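Local coordinates for uncharacterized aldehyde dehydrogenase AldY (Bacillus subtilis, PDB 4DNG), which probably oxidises aldehydes to carboxylates with NAD+ as the electron acceptor and may help protect the cell against stress from ethanol and related compounds, at residues R76-E81 / A191-H196; P365-G370 / A387-A392. All blocks are in the same frame, centred on the assembly; numbering follows the deposited sequence.

Contact 1: residues R76-E81 / A191-H196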
loop_
_atom_site.group_PDB
_atom_site.type_symbol
_atom_site.label_atom_id
_atom_site.label_comp_id
_atom_site.label_asym_id
_atom_site.label_seq_id
_atom_site.Cartn_x
_atom_site.Cartn_y
_atom_site.Cartn_z
ATOM N N ARG A 76 -15.856 -22.542 10.789
ATOM C CA ARG A 76 -15.547 -22.451 12.214
ATOM C C ARG A 76 -16.114 -23.641 12.983
ATOM O O ARG A 76 -15.515 -24.097 13.958
ATOM C CB ARG A 76 -16.013 -21.117 12.824
ATOM C CG ARG A 76 -17.439 -21.080 13.360
ATOM C CD ARG A 76 -17.516 -21.494 14.818
ATOM N NE ARG A 76 -17.145 -20.415 15.732
ATOM C CZ ARG A 76 -17.059 -20.555 17.054
ATOM N NH1 ARG A 76 -16.734 -19.516 17.814
ATOM N NH2 ARG A 76 -17.300 -21.734 17.619
ATOM N N GLY A 77 -17.267 -24.134 12.534
ATOM C CA GLY A 77 -17.920 -25.282 13.159
ATOM C C GLY A 77 -17.101 -26.546 13.017
ATOM O O GLY A 77 -16.919 -27.280 13.989
ATOM N N TYR A 78 -16.600 -26.795 11.805
ATOM C CA TYR A 78 -15.704 -27.923 11.561
ATOM C C TYR A 78 -14.487 -27.898 12.505
ATOM O O TYR A 78 -14.084 -28.939 13.046
ATOM C CB TYR A 78 -15.240 -27.962 10.091
ATOM C CG TYR A 78 -14.353 -29.143 9.759
ATOM C CD1 TYR A 78 -12.960 -29.088 9.948
ATOM C CD2 TYR A 78 -14.905 -30.326 9.279
ATOM C CE1 TYR A 78 -12.155 -30.190 9.663
ATOM C CE2 TYR A 78 -14.115 -31.423 8.974
ATOM C CZ TYR A 78 -12.750 -31.358 9.164
ATOM O OH TYR A 78 -12.005 -32.470 8.853
ATOM N N LEU A 79 -13.912 -26.722 12.715
ATOM C CA LEU A 79 -12.663 -26.642 13.498
ATOM C C LEU A 79 -12.897 -26.866 14.986
ATOM O O LEU A 79 -12.052 -27.440 15.673
ATOM C CB LEU A 79 -11.933 -25.315 13.284
ATOM C CG LEU A 79 -11.573 -24.872 11.856
ATOM C CD1 LEU A 79 -11.041 -23.434 11.829
ATOM C CD2 LEU A 79 -10.567 -25.799 11.195
ATOM N N HIS A 80 -14.049 -26.407 15.473
ATOM C CA HIS A 80 -14.395 -26.517 16.894
ATOM C C HIS A 80 -14.818 -27.937 17.264
ATOM O O HIS A 80 -14.340 -28.490 18.264
ATOM C CB HIS A 80 -15.445 -25.450 17.257
ATOM C CG HIS A 80 -16.069 -25.632 18.621
ATOM N ND1 HIS A 80 -17.346 -26.049 18.787
ATOM C CD2 HIS A 80 -15.549 -25.444 19.900
ATOM C CE1 HIS A 80 -17.624 -26.132 20.101
ATOM N NE2 HIS A 80 -16.529 -25.767 20.782
ATOM N N GLU A 81 -15.695 -28.536 16.450
ATOM C CA GLU A 81 -16.086 -29.948 16.584
ATOM C C GLU A 81 -14.850 -30.845 16.632
ATOM O O GLU A 81 -14.787 -31.791 17.408
ATOM C CB GLU A 81 -16.983 -30.370 15.405
ATOM C CG GLU A 81 -17.492 -31.806 15.469
ATOM C CD GLU A 81 -18.294 -32.056 16.723
ATOM O OE1 GLU A 81 -19.166 -31.217 17.032
ATOM O OE2 GLU A 81 -18.046 -33.073 17.404
ATOM N N ALA A 191 -8.330 -26.120 4.166
ATOM C CA ALA A 191 -9.051 -26.551 2.949
ATOM C C ALA A 191 -10.163 -27.550 3.267
ATOM O O ALA A 191 -11.293 -27.427 2.771
ATOM C CB ALA A 191 -8.100 -27.122 1.917
ATOM N N LYS A 192 -9.870 -28.516 4.124
ATOM C CA LYS A 192 -10.907 -29.480 4.506
ATOM C C LYS A 192 -12.123 -28.790 5.163
ATOM O O LYS A 192 -13.277 -29.143 4.912
ATOM C CB LYS A 192 -10.322 -30.572 5.410
ATOM C CG LYS A 192 -11.300 -31.677 5.767
ATOM C CD LYS A 192 -11.343 -32.820 4.765
ATOM C CE LYS A 192 -12.555 -33.728 5.017
ATOM N NZ LYS A 192 -12.698 -34.280 6.404
ATOM N N ALA A 193 -11.843 -27.797 6.000
ATOM C CA ALA A 193 -12.883 -27.056 6.693
ATOM C C ALA A 193 -13.797 -26.325 5.726
ATOM O O ALA A 193 -15.015 -26.340 5.899
ATOM C CB ALA A 193 -12.248 -26.073 7.664
ATOM N N PHE A 194 -13.219 -25.686 4.705
ATOM C CA PHE A 194 -14.020 -24.892 3.801
ATOM C C PHE A 194 -14.764 -25.768 2.815
ATOM O O PHE A 194 -15.884 -25.434 2.380
ATOM C CB PHE A 194 -13.171 -23.821 3.113
ATOM C CG PHE A 194 -12.975 -22.595 3.956
ATOM C CD1 PHE A 194 -13.989 -21.645 4.071
ATOM C CD2 PHE A 194 -11.801 -22.415 4.683
ATOM C CE1 PHE A 194 -13.818 -20.519 4.867
ATOM C CE2 PHE A 194 -11.620 -21.291 5.470
ATOM C CZ PHE A 194 -12.625 -20.346 5.567
ATOM N N GLU A 195 -14.153 -26.904 2.490
ATOM C CA GLU A 195 -14.815 -27.885 1.665
ATOM C C GLU A 195 -16.033 -28.398 2.429
ATOM O O GLU A 195 -17.152 -28.450 1.894
ATOM C CB GLU A 195 -13.869 -29.035 1.297
ATOM C CG GLU A 195 -14.611 -30.339 0.997
ATOM C CD GLU A 195 -13.715 -31.428 0.478
ATOM O OE1 GLU A 195 -12.752 -31.775 1.186
ATOM O OE2 GLU A 195 -13.988 -31.945 -0.630
ATOM N N HIS A 196 -15.825 -28.763 3.689
ATOM C CA HIS A 196 -16.928 -29.217 4.528
ATOM C C HIS A 196 -18.053 -28.213 4.476
ATOM O O HIS A 196 -19.220 -28.571 4.540
ATOM C CB HIS A 196 -16.426 -29.410 5.950
ATOM C CG HIS A 196 -17.494 -29.814 6.923
ATOM N ND1 HIS A 196 -17.905 -31.093 7.060
ATOM C CD2 HIS A 196 -18.240 -29.058 7.825
ATOM C CE1 HIS A 196 -18.856 -31.150 8.001
ATOM N NE2 HIS A 196 -19.061 -29.904 8.470
#
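Tyr78 lies between the two helices and touches Lys192, Ala193 and His196, one turn of helix 183-196. Its CD1 rests 3.8 Å from Ala193 CA, whose C-H leans on the ring off-centre as a CH-pi contact, and Ala193 CB packs against CD1 as well. On the CD2 side of the ring, CD2 sits over one face of the His196 imidazole, 3.5 Å from His196 CG; the two ring planes meet at 51°, so the pair is oblique. Lys192 CG lies 3.3 Å from Tyr78 OH. Beyond it the chain bends at chi2 and chi4, which turns Lys192 NZ back to donate a hydrogen bond of 3.1 Å to Tyr78 OH. The anti chi1 of Tyr78 (-178°) carries the ring over to Ala193, where the phenol crosses the Lys192 side chain at about a right angle. With an alanine here, Lys192 NZ would probably lose its hydroxyl partner and a gap would open over Ala193. Farther in, Leu79 CD2 reaches Ala193 CB at 3.9 Å.

The N-terminal segment adds Phe3 against Tyr78 and Leu6 against Lys192, while Leu79 also packs on Leu112 of helix 98-118. The axes of the two segments come within 8.7 Å, at 122° between their N-to-C directions, a steep crossing. This is helix-to-helix packing within the aldehyde dehydrogenase fold, joining helix 65-81 to helix 183-196 away from the annotated catalytic and NAD sites.

Contact 2: residues P365-G370 / A387-A392; sequences PYVFVG and ATIIKA
Strands 362-369 and 386-392 are the two parallel strands of a beta-alpha-beta unit, with the short helix 376-379 in the connection, and they lie side by side in a mixed sheet of the aldehyde dehydrogenase fold. Phe368 bonds to the second strand through both its backbone N and its O: Phe368 N donates to Ala387 O at 2.9 Å, and Phe368 O accepts from Ile389 N, also at 2.9 Å. Two residues earlier on the first strand, Tyr366 O accepts from Ala387 N in a nearly linear bond, 171° at the hydrogen. Between these, the C-H groups of Val367 CA and Thr388 CA point at Ala387 O and Phe368 O, filling in the parallel pattern.

On one face of the sheet Val367 meets both Ala387 and Ile389. Its CG1, anti to the backbone N (chi1 -179°), extends to Ile389 CG1 at 4.0 Å, while CG2 leans on Ala387 CB. Val369 lies alongside Ile389, the two pointing the same way, with Val369 CG1 3.8 Å from Ile389 CG1. Tyr300 of helix 297-313 packs on both of them, and Phe307 of that helix touches Val367. Phe368 and Thr388 take the other face, where the phenylalanine ring turns away toward Ile342 and Ala345 of helix 332-347 and presents its edge to Ala387 O.

The cross-strand chemistry is thus divided: backbone amides and carbonyls satisfy one another in a buried sheet, and the closer side-chain contacts are between apolar branches, which leaves the hydrogen bonding to set the register.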
loop_
_atom_site.group_PDB
_atom_site.type_symbol
_atom_site.label_atom_id
_atom_site.label_comp_id
_atom_site.label_asym_id
_atom_site.label_seq_id
_atom_site.Cartn_x
_atom_site.Cartn_y
_atom_site.Cartn_z
ATOM N N PRO A 365 15.775 -23.360 27.485
ATOM C CA PRO A 365 15.891 -21.903 27.486
ATOM C C PRO A 365 17.303 -21.396 27.824
ATOM O O PRO A 365 17.981 -21.980 28.683
ATOM C CB PRO A 365 14.894 -21.462 28.569
ATOM C CG PRO A 365 13.949 -22.597 28.726
ATOM C CD PRO A 365 14.702 -23.841 28.379
ATOM N N TYR A 366 17.730 -20.335 27.132
ATOM C CA TYR A 366 18.934 -19.578 27.497
ATOM C C TYR A 366 18.535 -18.160 27.858
ATOM O O TYR A 366 17.736 -17.539 27.154
ATOM C CB TYR A 366 19.942 -19.508 26.345
ATOM C CG TYR A 366 20.623 -20.814 25.973
ATOM C CD1 TYR A 366 19.913 -21.851 25.346
ATOM C CD2 TYR A 366 21.990 -20.996 26.205
ATOM C CE1 TYR A 366 20.541 -23.039 24.987
ATOM C CE2 TYR A 366 22.627 -22.176 25.851
ATOM C CZ TYR A 366 21.903 -23.193 25.240
ATOM O OH TYR A 366 22.540 -24.366 24.898
ATOM N N VAL A 367 19.097 -17.637 28.942
ATOM C CA VAL A 367 18.863 -16.247 29.300
ATOM C C VAL A 367 20.196 -15.513 29.415
ATOM O O VAL A 367 21.035 -15.835 30.269
ATOM C CB VAL A 367 18.001 -16.082 30.584
ATOM C CG1 VAL A 367 17.781 -14.599 30.889
ATOM C CG2 VAL A 367 16.648 -16.801 30.444
ATOM N N PHE A 368 20.387 -14.551 28.517
ATOM C CA PHE A 368 21.514 -13.630 28.565
ATOM C C PHE A 368 21.092 -12.364 29.312
ATOM O O PHE A 368 19.969 -11.877 29.145
ATOM C CB PHE A 368 21.972 -13.280 27.151
ATOM C CG PHE A 368 22.669 -14.405 26.447
ATOM C CD1 PHE A 368 24.011 -14.672 26.698
ATOM C CD2 PHE A 368 21.987 -15.198 25.519
ATOM C CE1 PHE A 368 24.664 -15.713 26.042
ATOM C CE2 PHE A 368 22.631 -16.237 24.867
ATOM C CZ PHE A 368 23.973 -16.495 25.130
ATOM N N VAL A 369 21.981 -11.844 30.152
ATOM C CA VAL A 369 21.654 -10.673 30.956
ATOM C C VAL A 369 22.692 -9.583 30.777
ATOM O O VAL A 369 23.827 -9.857 30.374
ATOM C CB VAL A 369 21.494 -11.009 32.461
ATOM C CG1 VAL A 369 20.250 -11.852 32.695
ATOM C CG2 VAL A 369 22.734 -11.705 33.013
ATOM N N GLY A 370 22.282 -8.353 31.077
ATOM C CA GLY A 370 23.154 -7.186 31.044
ATOM C C GLY A 370 23.708 -6.903 29.667
ATOM O O GLY A 370 24.839 -6.429 29.539
ATOM N N ALA A 387 16.312 -15.552 25.600
ATOM C CA ALA A 387 15.895 -14.248 26.112
ATOM C C ALA A 387 17.122 -13.384 26.353
ATOM O O ALA A 387 18.193 -13.898 26.684
ATOM C CB ALA A 387 15.084 -14.394 27.399
ATOM N N THR A 388 16.956 -12.078 26.163
ATOM C CA THR A 388 18.028 -11.112 26.365
ATOM C C THR A 388 17.499 -9.940 27.214
ATOM O O THR A 388 16.506 -9.292 26.863
ATOM C CB THR A 388 18.605 -10.615 25.016
ATOM O OG1 THR A 388 18.961 -11.735 24.195
ATOM C CG2 THR A 388 19.832 -9.752 25.233
ATOM N N ILE A 389 18.160 -9.694 28.341
ATOM C CA ILE A 389 17.716 -8.665 29.269
ATOM C C ILE A 389 18.691 -7.508 29.199
ATOM O O ILE A 389 19.915 -7.697 29.285
ATOM C CB ILE A 389 17.638 -9.166 30.724
ATOM C CG1 ILE A 389 17.175 -10.645 30.800
ATOM C CG2 ILE A 389 16.807 -8.208 31.570
ATOM C CD1 ILE A 389 15.678 -10.892 30.886
ATOM N N ILE A 390 18.125 -6.317 29.035
ATOM C CA ILE A 390 18.885 -5.097 28.867
ATOM C C ILE A 390 18.575 -4.096 29.983
ATOM O O ILE A 390 17.416 -3.860 30.320
ATOM C CB ILE A 390 18.597 -4.464 27.488
ATOM C CG1 ILE A 390 19.076 -5.413 26.387
ATOM C CG2 ILE A 390 19.237 -3.067 27.365
ATOM C CD1 ILE A 390 18.312 -5.279 25.090
ATOM N N LYS A 391 19.637 -3.518 30.534
ATOM C CA LYS A 391 19.558 -2.511 31.576
ATOM C C LYS A 391 19.243 -1.135 30.978
ATOM O O LYS A 391 19.860 -0.728 29.996
ATOM C CB LYS A 391 20.900 -2.465 32.320
ATOM C CG LYS A 391 20.929 -1.646 33.605
ATOM C CD LYS A 391 20.265 -2.396 34.748
ATOM C CE LYS A 391 20.921 -2.130 36.092
ATOM N NZ LYS A 391 22.112 -3.002 36.309
ATOM N N ALA A 392 18.281 -0.434 31.581
ATOM C CA ALA A 392 17.998 0.981 31.282
ATOM C C ALA A 392 18.185 1.848 32.539
ATOM O O ALA A 392 17.741 1.475 33.636
ATOM C CB ALA A 392 16.586 1.146 30.716
#

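Contacts 1 and 2 are both largely buried, yet they share no secondary-structure element and lie on opposite sides of the chain's centre, their own centres about 42 Å apart. In contact 1 two helices meet mainly through side chains, with no backbone hydrogen bond between them, and the interface grades from buried alanine and leucine to exposed histidine, with a lysine–tyrosine hydrogen bond on its partly exposed side. Contact 2 joins neighbouring strands of a sheet, so backbone hydrogen bonds carry it and the aliphatic side chains pack together on one face of the sheet; its one exposed touching residue is Gly370. Neither borders an annotated site, and neither is touched by the other subunit.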